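Local coordinates for protein Poly(Beta-D-mannuronate) lyase (Pseudopedobacter saltans, PDB 7O79) that probably cleaves poly(beta-D-mannuronate), the mannuronate-rich form of alginate, as a family 6 polysaccharide lyase built on a parallel beta-helix, at residues A[198-203]-A[223-228]; A[218-223]-A[243-248]. One frame throughout, in Å; residues are numbered along the deposited sequence.

Both interactions join neighbouring coils of the parallel beta-helix, and their centres lie about 10 Å apart. Asn223 belongs to both: in interaction 1 its side-chain oxygen accepts from Asn198, and in interaction 2 its backbone and amide nitrogens donate to Asn245, so the two contacts form one file of asparagines, one per coil. Strand 219-226 belongs to the middle coil of the three. Beyond the asparagine it probably continues the pairing through backbone hydrogen bonds from Val225 N to Phe246 O (2.7 Å) and from Ser227 N to Phe248 O (2.8 Å). Interaction 1 covers the strand after the asparagine bend, interaction 2 mainly the bend itself.

Interaction 1 of 2, residues A[198-203]-A[223-228]; sequences NLFERA and NTVIST
Asn198 and Asn223 lie side by side as successive members of an asparagine file inside a parallel beta-helix, their amide planes 12° apart. Asn223 OD1 receives two donors: Asn198 N at 2.8 Å, well above the carbonyl plane, and Asn198 ND2 at 3.0 Å, lying in that plane. Asn198 OD1 accepts from Cys159 N on the preceding coil, and Asn223 N donates to Asn245 OD1 on the following one. Asn198 ND2 also donates to Val156 O, and Asn223 ND2 to Ile195 O. Parallel strand pairing follows, with axes 4.7 Å apart and 6° from parallel: Thr224 N to Asn198 O, Phe200 N to Thr224 O (2.7 Å), Ile226 N to Phe200 O, and Arg202 N to Ile226 O. The Phe200 ring, with CG beside its backbone N (chi1 -59°), brings CD1 to 3.6 Å from Val225 CG2 on the inward face, where Ile210 also packs. On the other face Leu199 CD1 meets Thr224 CG2 at 3.5 Å, while Thr224 OG1 is bonded to Leu445 N. Ser227 OG lies over one face of the Arg202 guanidinium. Ile226 O takes a second donor, Thr228 OG1 at 2.9 Å, and that hydroxyl oxygen weakly accepts from Ala203 N at 3.3 Å.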
loop_
_atom_site.group_PDB
_atom_site.type_symbol
_atom_site.label_atom_id
_atom_site.label_comp_id
_atom_site.label_asym_id
_atom_site.label_seq_id
_atom_site.Cartn_x
_atom_site.Cartn_y
_atom_site.Cartn_z
ATOM N N ASN A 198 7.652 2.891 6.728
ATOM C CA ASN A 198 7.061 1.812 7.508
ATOM C C ASN A 198 7.905 0.544 7.379
ATOM O O ASN A 198 8.645 0.358 6.406
ATOM C CB ASN A 198 5.628 1.517 7.057
ATOM C CG ASN A 198 4.735 2.725 7.148
ATOM O OD1 ASN A 198 4.362 3.155 8.239
ATOM N ND2 ASN A 198 4.442 3.325 5.996
ATOM N N LEU A 199 7.766 -0.334 8.366
ATOM C CA LEU A 199 8.421 -1.637 8.392
ATOM C C LEU A 199 7.385 -2.743 8.226
ATOM O O LEU A 199 6.431 -2.838 9.008
ATOM C CB LEU A 199 9.194 -1.824 9.692
ATOM C CG LEU A 199 9.910 -3.163 9.883
ATOM C CD1 LEU A 199 10.940 -3.427 8.797
ATOM C CD2 LEU A 199 10.587 -3.217 11.243
ATOM N N PHE A 200 7.608 -3.635 7.282
ATOM C CA PHE A 200 6.761 -4.778 7.074
ATOM C C PHE A 200 7.606 -6.038 7.342
ATOM O O PHE A 200 8.668 -6.170 6.802
ATOM C CB PHE A 200 6.238 -4.858 5.652
ATOM C CG PHE A 200 5.438 -3.682 5.204
ATOM C CD1 PHE A 200 6.042 -2.505 4.839
ATOM C CD2 PHE A 200 4.088 -3.781 5.069
ATOM C CE1 PHE A 200 5.297 -1.445 4.402
ATOM C CE2 PHE A 200 3.346 -2.722 4.641
ATOM C CZ PHE A 200 3.946 -1.557 4.310
ATOM N N GLU A 201 7.151 -6.920 8.205
ATOM C CA GLU A 201 7.849 -8.157 8.453
ATOM C C GLU A 201 6.887 -9.320 8.421
ATOM O O GLU A 201 6.065 -9.432 9.273
ATOM C CB GLU A 201 8.553 -8.092 9.775
ATOM C CG GLU A 201 9.439 -9.273 10.070
ATOM C CD GLU A 201 10.785 -8.840 10.543
ATOM O OE1 GLU A 201 10.929 -7.666 10.908
ATOM O OE2 GLU A 201 11.707 -9.673 10.552
ATOM N N ARG A 202 7.086 -10.224 7.493
ATOM C CA ARG A 202 6.179 -11.335 7.279
ATOM C C ARG A 202 4.716 -10.877 7.239
ATOM O O ARG A 202 3.859 -11.510 7.767
ATOM C CB ARG A 202 6.431 -12.461 8.277
ATOM C CG ARG A 202 7.706 -13.195 7.956
ATOM C CD ARG A 202 8.408 -13.777 9.156
ATOM N NE ARG A 202 9.435 -14.723 8.733
ATOM C CZ ARG A 202 10.740 -14.495 8.621
ATOM N NH1 ARG A 202 11.284 -13.343 8.913
ATOM N NH2 ARG A 202 11.513 -15.464 8.218
ATOM N N ALA A 203 4.474 -9.763 6.572
ATOM C CA ALA A 203 3.144 -9.157 6.452
ATOM C C ALA A 203 2.405 -9.718 5.241
ATOM O O ALA A 203 1.894 -8.984 4.389
ATOM C CB ALA A 203 3.255 -7.639 6.380
ATOM N N ASN A 223 10.072 2.634 2.771
ATOM C CA ASN A 223 9.578 1.503 3.542
ATOM C C ASN A 223 10.565 0.338 3.479
ATOM O O ASN A 223 11.286 0.160 2.493
ATOM C CB ASN A 223 8.230 1.046 2.999
ATOM C CG ASN A 223 7.177 2.135 3.078
ATOM O OD1 ASN A 223 6.608 2.397 4.146
ATOM N ND2 ASN A 223 6.942 2.807 1.955
ATOM N N THR A 224 10.554 -0.488 4.520
ATOM C CA THR A 224 11.374 -1.695 4.577
ATOM C C THR A 224 10.442 -2.899 4.626
ATOM O O THR A 224 9.601 -2.998 5.527
ATOM C CB THR A 224 12.307 -1.657 5.799
ATOM O OG1 THR A 224 13.291 -0.634 5.609
ATOM C CG2 THR A 224 13.028 -2.985 5.973
ATOM N N VAL A 225 10.568 -3.795 3.644
ATOM C CA VAL A 225 9.695 -4.964 3.515
ATOM C C VAL A 225 10.552 -6.219 3.629
ATOM O O VAL A 225 11.313 -6.547 2.710
ATOM C CB VAL A 225 8.909 -4.961 2.192
ATOM C CG1 VAL A 225 8.022 -6.163 2.117
ATOM C CG2 VAL A 225 8.077 -3.674 2.047
ATOM N N ILE A 226 10.392 -6.954 4.727
ATOM C CA ILE A 226 11.278 -8.062 5.067
ATOM C C ILE A 226 10.494 -9.366 4.968
ATOM O O ILE A 226 9.462 -9.532 5.635
ATOM C CB ILE A 226 11.882 -7.890 6.467
ATOM C CG1 ILE A 226 12.789 -6.651 6.500
ATOM C CG2 ILE A 226 12.689 -9.128 6.849
ATOM C CD1 ILE A 226 13.450 -6.413 7.853
ATOM N N SER A 227 10.959 -10.267 4.099
ATOM C CA SER A 227 10.488 -11.658 4.043
ATOM C C SER A 227 8.966 -11.758 3.924
ATOM O O SER A 227 8.307 -12.493 4.669
ATOM C CB SER A 227 10.987 -12.430 5.271
ATOM O OG SER A 227 10.594 -13.791 5.221
ATOM N N THR A 228 8.395 -11.027 2.968
ATOM C CA THR A 228 6.943 -10.932 2.841
ATOM C C THR A 228 6.498 -11.410 1.470
ATOM O O THR A 228 7.070 -11.010 0.447
ATOM C CB THR A 228 6.444 -9.498 3.084
ATOM O OG1 THR A 228 6.864 -9.059 4.382
ATOM C CG2 THR A 228 4.907 -9.420 2.972
#

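Interaction 2 of 2, residues A[218-223]-A[243-248]; sequences NKVIGN and EENFIF
Asn245 repeats on its own coil the role of Asn223, and the tight part of this contact is built around its amide. Asn245 OD1 accepts from Asn223 N, tilted 32° from the carbonyl plane, and from Asn223 ND2, at 3.0 Å and nearly in line with the C=O. The two amides run side by side with planes only 6° apart. On the other end of the same group, ND2 donates to Val220 O at 3.1 Å; this donor stands well above the plane of that carbonyl, which also takes Glu243 N at 2.9 Å in a much straighter approach. ND2 has a further partner in Asn270 OD1, on the following coil. With CG beside the backbone N (chi1 -60°), the amide runs alongside that of Asn223, its OD1 facing both Asn223 nitrogens. An alanine here removes the shared acceptor, which is likely to leave both Asn223 nitrogens without this mate and Val220 O without its second donor.

Backbone bonds flank the amide, Gly222 N to Glu243 O at 3.0 Å and Phe246 N to Asn223 O at 2.8 Å. Between them Gly222, at positive phi, brings its CA to 3.1 Å from Glu244 O, a CA-H...O contact; Glu244 has a matching positive phi.

The outer side is looser. There Ile221 and Glu243, both partly exposed, lie alongside each other, with Ile221 CD1 touching Glu243 CB at 3.9 Å. Glu243 extends beyond CG, and Glu244 OE2 makes a weak hydrogen bond to Asn442 ND2. Buried asparagines hydrogen-bonded in file at a bend, set against partly exposed side chains outside, are the asparagine file characteristic of right-handed parallel beta-helices of the pectate lyase-like clan.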
loop_
_atom_site.group_PDB
_atom_site.type_symbol
_atom_site.label_atom_id
_atom_site.label_comp_id
_atom_site.label_asym_id
_atom_site.label_seq_id
_atom_site.Cartn_x
_atom_site.Cartn_y
_atom_site.Cartn_z
ATOM N N ASN A 218 0.133 8.863 -5.465
ATOM C CA ASN A 218 0.478 8.316 -4.179
ATOM C C ASN A 218 1.987 8.222 -4.021
ATOM O O ASN A 218 2.689 8.170 -4.982
ATOM C CB ASN A 218 -0.173 6.963 -4.012
ATOM C CG ASN A 218 -1.683 7.049 -4.071
ATOM O OD1 ASN A 218 -2.286 7.658 -3.260
ATOM N ND2 ASN A 218 -2.244 6.483 -5.057
ATOM N N LYS A 219 2.449 8.244 -2.787
ATOM C CA LYS A 219 3.856 8.131 -2.463
ATOM C C LYS A 219 4.183 6.936 -1.571
ATOM O O LYS A 219 3.789 6.898 -0.441
ATOM C CB LYS A 219 4.335 9.384 -1.762
ATOM C CG LYS A 219 3.863 10.665 -2.379
ATOM C CD LYS A 219 4.531 10.816 -3.707
ATOM C CE LYS A 219 4.854 12.241 -4.067
ATOM N NZ LYS A 219 3.972 12.642 -5.166
ATOM N N VAL A 220 4.975 6.014 -2.089
ATOM C CA VAL A 220 5.426 4.831 -1.382
ATOM C C VAL A 220 6.935 5.059 -1.249
ATOM O O VAL A 220 7.666 4.805 -2.152
ATOM C CB VAL A 220 5.062 3.553 -2.127
ATOM C CG1 VAL A 220 5.461 2.363 -1.321
ATOM C CG2 VAL A 220 3.576 3.504 -2.358
ATOM N N ILE A 221 7.342 5.551 -0.082
ATOM C CA ILE A 221 8.682 6.108 0.139
ATOM C C ILE A 221 9.318 5.470 1.365
ATOM O O ILE A 221 8.712 5.454 2.440
ATOM C CB ILE A 221 8.650 7.634 0.357
ATOM C CG1 ILE A 221 7.796 8.362 -0.670
ATOM C CG2 ILE A 221 10.071 8.200 0.344
ATOM C CD1 ILE A 221 8.210 8.064 -2.073
ATOM N N GLY A 222 10.544 4.969 1.211
ATOM C CA GLY A 222 11.374 4.654 2.369
ATOM C C GLY A 222 10.841 3.581 3.291
ATOM O O GLY A 222 11.142 3.602 4.485
ATOM N N ASN A 223 10.072 2.634 2.771
ATOM C CA ASN A 223 9.578 1.503 3.542
ATOM C C ASN A 223 10.565 0.338 3.479
ATOM O O ASN A 223 11.286 0.160 2.493
ATOM C CB ASN A 223 8.230 1.046 2.999
ATOM C CG ASN A 223 7.177 2.135 3.078
ATOM O OD1 ASN A 223 6.608 2.397 4.146
ATOM N ND2 ASN A 223 6.942 2.807 1.955
ATOM N N GLU A 243 9.724 4.962 -4.224
ATOM C CA GLU A 243 11.101 5.432 -4.118
ATOM C C GLU A 243 11.717 5.053 -2.787
ATOM O O GLU A 243 11.052 5.095 -1.755
ATOM C CB GLU A 243 11.205 6.955 -4.277
ATOM C CG GLU A 243 10.845 7.440 -5.652
ATOM C CD GLU A 243 10.972 8.949 -5.800
ATOM O OE1 GLU A 243 10.959 9.418 -6.963
ATOM O OE2 GLU A 243 11.023 9.653 -4.764
ATOM N N GLU A 244 13.001 4.704 -2.832
ATOM C CA GLU A 244 13.841 4.549 -1.642
ATOM C C GLU A 244 13.333 3.473 -0.692
ATOM O O GLU A 244 13.563 3.554 0.520
ATOM C CB GLU A 244 14.015 5.883 -0.912
ATOM C CG GLU A 244 14.856 6.881 -1.705
ATOM C CD GLU A 244 14.549 8.324 -1.349
ATOM O OE1 GLU A 244 14.223 9.103 -2.265
ATOM O OE2 GLU A 244 14.627 8.678 -0.154
ATOM N N ASN A 245 12.668 2.449 -1.233
ATOM C CA ASN A 245 12.195 1.328 -0.434
ATOM C C ASN A 245 13.256 0.236 -0.396
ATOM O O ASN A 245 14.134 0.165 -1.255
ATOM C CB ASN A 245 10.887 0.745 -0.988
ATOM C CG ASN A 245 9.763 1.761 -1.025
ATOM O OD1 ASN A 245 9.147 2.046 0.004
ATOM N ND2 ASN A 245 9.482 2.314 -2.216
ATOM N N PHE A 246 13.174 -0.608 0.628
ATOM C CA PHE A 246 14.066 -1.747 0.787
ATOM C C PHE A 246 13.214 -2.999 0.851
ATOM O O PHE A 246 12.364 -3.128 1.735
ATOM C CB PHE A 246 14.911 -1.637 2.052
ATOM C CG PHE A 246 15.944 -0.548 2.014
ATOM C CD1 PHE A 246 17.234 -0.814 1.577
ATOM C CD2 PHE A 246 15.646 0.729 2.480
ATOM C CE1 PHE A 246 18.199 0.181 1.564
ATOM C CE2 PHE A 246 16.616 1.731 2.465
ATOM C CZ PHE A 246 17.892 1.444 2.012
ATOM N N ILE A 247 13.438 -3.920 -0.070
ATOM C CA ILE A 247 12.717 -5.184 -0.063
ATOM C C ILE A 247 13.765 -6.273 0.149
ATOM O O ILE A 247 14.534 -6.597 -0.759
ATOM C CB ILE A 247 11.894 -5.390 -1.341
ATOM C CG1 ILE A 247 10.904 -4.226 -1.487
ATOM C CG2 ILE A 247 11.135 -6.719 -1.310
ATOM C CD1 ILE A 247 10.013 -4.314 -2.701
ATOM N N PHE A 248 13.816 -6.812 1.372
ATOM C CA PHE A 248 14.722 -7.899 1.745
ATOM C C PHE A 248 13.882 -9.168 1.808
ATOM O O PHE A 248 13.315 -9.503 2.845
ATOM C CB PHE A 248 15.406 -7.634 3.083
ATOM C CG PHE A 248 16.262 -6.403 3.104
ATOM C CD1 PHE A 248 17.518 -6.406 2.525
ATOM C CD2 PHE A 248 15.828 -5.252 3.741
ATOM C CE1 PHE A 248 18.318 -5.270 2.538
ATOM C CE2 PHE A 248 16.632 -4.111 3.767
ATOM C CZ PHE A 248 17.885 -4.128 3.165
#